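Endonuclease V (Streptomyces avermitilis, PDB 3GOC) probably takes part in the repair of deaminated DNA, cleaving the second phosphodiester bond 3' to a deoxyinosine with magnesium and leaving the lesion in the nicked strand. Local coordinates at residues I209-T212 with T213-D217; C220-A223 with L224-A227; E16-A19 with V20-E23. All coordinates share one frame; numbering follows the deposited sequence.

Contact 1. Residues I209-T212 with T213-D217; sequences IPET and TRRAD. With MG (magnesium ion), chain C.
P210 O starts the helix by accepting the amide of R214, at 3.1 Å from R214 N and nearly straight (167°), while T213 N makes a weaker, more bent approach to the same oxygen. R215 N to E211 O and A216 N to T212 O carry the pattern on. A proline costs nothing at the N-cap, whose own amide would have no helical carbonyl to bond.

Nonpolar contact comes from I209, whose CG2 packs on T213 CB and CG2, 3.8 Å from each, one branched side chain lying obliquely across the other.

Water supplies the side-chain links. One molecule joins the hydroxyls of T212 and T213, 2.7 Å from T212 OG1; with chi1 at 45°, that oxygen stays between its own backbone N and carbonyl carbon. The charged ends of E211 and R215 do not meet directly, OE1 and NH2 being 4.4 Å apart. One water donates to E211 OE1 at 2.6 Å and accepts from R215 NE in the guanidinium plane; a second spans OE1 and NH2, its bond to NH2 weak.

D217 OD1 binds a magnesium ion at 2.2 Å, with three waters and D46 also in its shell. T213 packs on D114 and A216 on D46, so these first two turns flank and contribute to the two-metal carboxylate site characteristic of RNase H-like nucleases.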
# COMPACT_ATOMS: atom_id res chain seq x y z
N ILE A 209 -0.07 -13.17 3.42
CA ILE A 209 1.39 -13.04 3.51
C ILE A 209 1.95 -12.25 2.33
O ILE A 209 1.57 -12.49 1.18
CB ILE A 209 2.05 -14.44 3.52
CG1 ILE A 209 1.47 -15.29 4.65
CG2 ILE A 209 3.57 -14.32 3.66
CD1 ILE A 209 1.65 -14.69 6.05
N PRO A 210 2.86 -11.29 2.59
CA PRO A 210 3.44 -10.49 1.51
C PRO A 210 4.05 -11.36 0.41
O PRO A 210 4.69 -12.37 0.70
CB PRO A 210 4.51 -9.67 2.23
CG PRO A 210 3.90 -9.45 3.57
CD PRO A 210 3.31 -10.81 3.90
N GLU A 211 3.86 -10.97 -0.84
CA GLU A 211 4.40 -11.74 -1.95
C GLU A 211 5.92 -11.85 -1.88
O GLU A 211 6.49 -12.82 -2.34
CB GLU A 211 3.95 -11.13 -3.29
CG GLU A 211 2.47 -11.39 -3.56
CD GLU A 211 2.03 -11.04 -4.96
OE1 GLU A 211 2.79 -11.32 -5.92
OE2 GLU A 211 0.92 -10.51 -5.12
N THR A 212 6.56 -10.85 -1.28
CA THR A 212 8.01 -10.88 -1.11
C THR A 212 8.42 -12.08 -0.25
O THR A 212 9.42 -12.75 -0.54
CB THR A 212 8.53 -9.58 -0.46
OG1 THR A 212 7.69 -9.24 0.66
CG2 THR A 212 8.52 -8.44 -1.47
N THR A 213 7.66 -12.35 0.81
CA THR A 213 7.96 -13.47 1.69
C THR A 213 7.65 -14.78 1.00
O THR A 213 8.43 -15.73 1.07
CB THR A 213 7.15 -13.38 3.00
OG1 THR A 213 7.61 -12.25 3.75
CG2 THR A 213 7.34 -14.64 3.83
N ARG A 214 6.51 -14.83 0.32
CA ARG A 214 6.12 -16.05 -0.38
C ARG A 214 7.20 -16.46 -1.38
O ARG A 214 7.59 -17.63 -1.44
CB ARG A 214 4.78 -15.82 -1.09
CG ARG A 214 3.58 -15.83 -0.14
CD ARG A 214 2.32 -15.32 -0.84
NE ARG A 214 2.07 -16.03 -2.09
CZ ARG A 214 1.43 -17.19 -2.18
NH1 ARG A 214 0.95 -17.78 -1.09
NH2 ARG A 214 1.26 -17.76 -3.37
N ARG A 215 7.70 -15.49 -2.15
CA ARG A 215 8.74 -15.74 -3.15
C ARG A 215 10.08 -16.16 -2.53
O ARG A 215 10.68 -17.14 -2.94
CB ARG A 215 8.99 -14.48 -3.98
CG ARG A 215 7.80 -13.93 -4.73
CD ARG A 215 7.55 -14.71 -5.98
NE ARG A 215 6.55 -14.05 -6.82
CZ ARG A 215 6.05 -14.60 -7.92
NH1 ARG A 215 6.48 -15.79 -8.31
NH2 ARG A 215 5.14 -13.96 -8.62
N ALA A 216 10.54 -15.39 -1.54
CA ALA A 216 11.81 -15.68 -0.91
C ALA A 216 11.78 -17.01 -0.17
O ALA A 216 12.75 -17.76 -0.18
CB ALA A 216 12.20 -14.55 0.04
N ASP A 217 10.65 -17.31 0.47
CA ASP A 217 10.53 -18.57 1.20
C ASP A 217 10.65 -19.75 0.24
O ASP A 217 11.40 -20.70 0.49
CB ASP A 217 9.18 -18.65 1.92
CG ASP A 217 8.94 -20.01 2.54
OD1 ASP A 217 9.60 -20.33 3.55
OD2 ASP A 217 8.10 -20.77 2.01
MG MG C . 10.53 -19.37 5.30
O HOH W 1 5.24 -11.36 -6.69
O HOH W 2 2.95 -11.62 -8.95
O HOH W 3 9.29 -10.47 2.47
O HOH W 4 12.21 -20.92 5.02
O HOH W 5 9.42 -20.93 6.61
O HOH W 6 8.70 -17.91 5.34

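Contact 2. Residues C220-A223 with L224-A227; sequences CRRA and LKEA
R222 and E226, one turn apart, meet on the outer face of the helix, whereas A223 and A227 line the face that packs on the sheet.

The packed side is built from small or nonpolar residues. A227 N donates to A223 O at 2.9 Å, and L224 N bonds C220 O in the same way. What makes this side tight is the sheet beneath it: the methyl groups of A223 and A227 let the helix lie close to strand 70-79, on T75 and V77, while C220 and L224 reach strands 41-49 and 55-64. C220, compact enough for a buried place, touches the metal ligand D46.

The exposed side is held by a long ion pair and a water instead. E226 OE1 passes 3.5 Å from R222 CG and makes only a long salt bridge of 3.7 Å to R222 NE; the oxygen lies well out of the guanidinium plane, so the attraction is of charges, with no N-H aimed at it. The two flat groups are nonetheless only 17° from parallel. A water completes the link, accepting from R222 NE at 2.9 Å and donating to E226 OE2 at 2.7 Å. R222 CG stands anti to its backbone nitrogen (chi1 -175°), and a bend at chi3 (72°) places NE where its N-H can donate to this water. R222 NH2 also makes a long, weak ion pair with E73 on strand 70-79. K225, bent at chi3, brings its NZ to 4.1 Å from R222 CG.

R221, by contrast, spends its NE on D217, a magnesium ligand. Such a split is typical of an amphipathic helix laid across a beta-sheet, with i to i+4 ion pairing on its solvent face.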
# COMPACT_ATOMS: atom_id res chain seq x y z
N CYS A 220 14.47 -19.98 -1.07
CA CYS A 220 15.51 -20.51 -0.19
C CYS A 220 15.29 -21.99 0.10
O CYS A 220 16.26 -22.74 0.28
CB CYS A 220 15.61 -19.71 1.12
SG CYS A 220 14.19 -19.70 2.24
N ARG A 221 14.04 -22.42 0.16
CA ARG A 221 13.76 -23.83 0.41
C ARG A 221 14.25 -24.67 -0.77
O ARG A 221 14.82 -25.74 -0.58
CB ARG A 221 12.26 -24.04 0.64
CG ARG A 221 11.77 -23.53 2.00
CD ARG A 221 10.24 -23.55 2.07
NE ARG A 221 9.73 -23.26 3.40
CZ ARG A 221 9.75 -24.13 4.41
NH1 ARG A 221 9.26 -23.78 5.59
NH2 ARG A 221 10.25 -25.35 4.24
N ARG A 222 14.03 -24.18 -1.99
CA ARG A 222 14.49 -24.91 -3.17
C ARG A 222 16.01 -24.96 -3.21
O ARG A 222 16.60 -26.00 -3.49
CB ARG A 222 13.97 -24.26 -4.46
CG ARG A 222 14.32 -25.07 -5.71
CD ARG A 222 13.85 -24.39 -6.98
NE ARG A 222 14.65 -23.22 -7.31
CZ ARG A 222 14.39 -22.40 -8.32
NH1 ARG A 222 13.34 -22.63 -9.10
NH2 ARG A 222 15.18 -21.36 -8.56
N ALA A 223 16.65 -23.83 -2.93
CA ALA A 223 18.11 -23.75 -2.94
C ALA A 223 18.72 -24.64 -1.87
O ALA A 223 19.81 -25.19 -2.06
CB ALA A 223 18.56 -22.30 -2.76
N LEU A 224 18.04 -24.78 -0.73
CA LEU A 224 18.54 -25.64 0.34
C LEU A 224 18.49 -27.10 -0.10
O LEU A 224 19.42 -27.87 0.15
CB LEU A 224 17.72 -25.45 1.62
CG LEU A 224 18.03 -26.43 2.77
CD1 LEU A 224 19.50 -26.35 3.15
CD2 LEU A 224 17.15 -26.10 3.96
N LYS A 225 17.40 -27.47 -0.76
CA LYS A 225 17.23 -28.83 -1.27
C LYS A 225 18.36 -29.13 -2.26
O LYS A 225 18.97 -30.20 -2.22
CB LYS A 225 15.88 -28.96 -1.98
CG LYS A 225 15.65 -30.30 -2.68
CD LYS A 225 14.50 -30.20 -3.68
CE LYS A 225 14.85 -29.25 -4.83
NZ LYS A 225 13.76 -29.15 -5.84
N GLU A 226 18.63 -28.18 -3.14
CA GLU A 226 19.68 -28.34 -4.14
C GLU A 226 21.07 -28.43 -3.51
O GLU A 226 21.92 -29.21 -3.95
CB GLU A 226 19.62 -27.18 -5.14
CG GLU A 226 18.35 -27.20 -5.99
CD GLU A 226 18.09 -25.92 -6.75
OE1 GLU A 226 17.15 -25.91 -7.58
OE2 GLU A 226 18.80 -24.91 -6.53
N ALA A 227 21.30 -27.64 -2.46
CA ALA A 227 22.59 -27.64 -1.78
C ALA A 227 22.87 -28.97 -1.08
O ALA A 227 24.01 -29.43 -1.04
CB ALA A 227 22.64 -26.50 -0.77
O HOH W 7 17.43 -22.56 -6.62

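Contact 3. Residues E16-A19 with V20-E23; sequences EARA and VQDE
V20 and Q21 lean on the carbonyls of the preceding turn: V20 CG2 is 3.3 Å from E16 O, and Q21 CG stands equally close to A17 O. Beneath them run the i to i+4 bonds of the helix, of which D22 N to R18 O is 2.9 Å long and the straightest at 163°. Of valine's two branches it is CG2, anti to the carbonyl carbon, that meets E16 O.

E23 is extended beyond CG. Its CG lies 3.0 Å from A19 O, and the chain passes over that carbonyl, with OE1 4.1 Å from A19 CB; alanine's small methyl suits this close passage.

Further out, the polar ends find their partners beyond these two turns. Q21 donates through NE2 to G87 O and packs on L88, F91 and H120; glutamine is long enough to carry its amide to that loop, and the bond satisfies a buried N-H. D22 OD1 takes salt bridges from both R25 and R122. At the helix start, E16 OE1 accepts from A12 N, while the hydroxyl of T13 pairs with E16 N.

No side-chain polar bond joins the two turns, then; Q21 and D22 instead link the helix to G87 and R122, and E16 ties it to the residues at its start.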
# COMPACT_ATOMS: atom_id res chain seq x y z
N GLU A 16 29.05 -11.03 23.88
CA GLU A 16 29.57 -10.29 22.74
C GLU A 16 28.45 -9.94 21.76
O GLU A 16 28.40 -8.82 21.24
CB GLU A 16 30.63 -11.11 22.00
CG GLU A 16 31.82 -11.51 22.86
CD GLU A 16 32.87 -12.31 22.11
OE1 GLU A 16 32.54 -12.92 21.07
OE2 GLU A 16 34.03 -12.33 22.57
N ALA A 17 27.55 -10.89 21.53
CA ALA A 17 26.45 -10.66 20.61
C ALA A 17 25.52 -9.56 21.11
O ALA A 17 25.13 -8.67 20.35
CB ALA A 17 25.67 -11.96 20.37
N ARG A 18 25.16 -9.61 22.39
CA ARG A 18 24.29 -8.58 22.95
C ARG A 18 24.99 -7.23 22.88
O ARG A 18 24.34 -6.20 22.64
CB ARG A 18 23.93 -8.90 24.40
CG ARG A 18 23.01 -10.10 24.57
CD ARG A 18 22.38 -10.11 25.95
NE ARG A 18 23.38 -10.13 27.01
CZ ARG A 18 23.91 -11.24 27.51
NH1 ARG A 18 24.83 -11.17 28.46
NH2 ARG A 18 23.51 -12.43 27.08
N ALA A 19 26.30 -7.22 23.08
CA ALA A 19 27.07 -5.98 23.02
C ALA A 19 27.00 -5.39 21.61
O ALA A 19 26.90 -4.18 21.45
CB ALA A 19 28.52 -6.23 23.42
N VAL A 20 27.04 -6.26 20.60
CA VAL A 20 26.96 -5.80 19.21
C VAL A 20 25.59 -5.18 18.98
O VAL A 20 25.47 -4.13 18.36
CB VAL A 20 27.19 -6.97 18.20
CG1 VAL A 20 26.88 -6.50 16.78
CG2 VAL A 20 28.62 -7.47 18.29
N GLN A 21 24.55 -5.83 19.50
CA GLN A 21 23.19 -5.31 19.33
C GLN A 21 23.04 -3.93 19.96
O GLN A 21 22.48 -3.03 19.34
CB GLN A 21 22.17 -6.26 19.96
CG GLN A 21 22.14 -7.65 19.34
CD GLN A 21 21.05 -8.51 19.94
OE1 GLN A 21 20.91 -8.58 21.16
NE2 GLN A 21 20.28 -9.19 19.09
N ASP A 22 23.53 -3.77 21.19
CA ASP A 22 23.40 -2.48 21.85
C ASP A 22 24.21 -1.38 21.16
O ASP A 22 23.83 -0.21 21.20
CB ASP A 22 23.82 -2.58 23.33
CG ASP A 22 22.88 -3.47 24.13
OD1 ASP A 22 21.69 -3.59 23.75
OD2 ASP A 22 23.33 -4.03 25.15
N GLU A 23 25.31 -1.76 20.53
CA GLU A 23 26.15 -0.79 19.84
C GLU A 23 25.59 -0.40 18.47
O GLU A 23 25.58 0.78 18.11
CB GLU A 23 27.57 -1.35 19.69
CG GLU A 23 28.26 -1.57 21.04
CD GLU A 23 29.46 -2.50 20.96
OE1 GLU A 23 30.10 -2.74 22.00
OE2 GLU A 23 29.76 -2.99 19.85

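Contact 3 comes first along the chain, on helix 14-24; contacts 1 and 2 follow in series on the one helix 211-228, near the C-terminus. Their centres are 16 Å apart, contact 1 holding the beginning of that helix and contact 2 its later turns. The helix lies against strands 41-49, 55-64 and others of the mixed sheet, so both contacts face the same side of the fold; D217 binds a magnesium ion and R221 hydrogen-bonds D217. Contact 3 sits about 29 Å from contact 1 and 31 Å from contact 2, centre to centre, across the chain's centre from contact 1. Helix 211-228 thus contributes directly to the magnesium site, while helix 14-24 is structural packing remote from it.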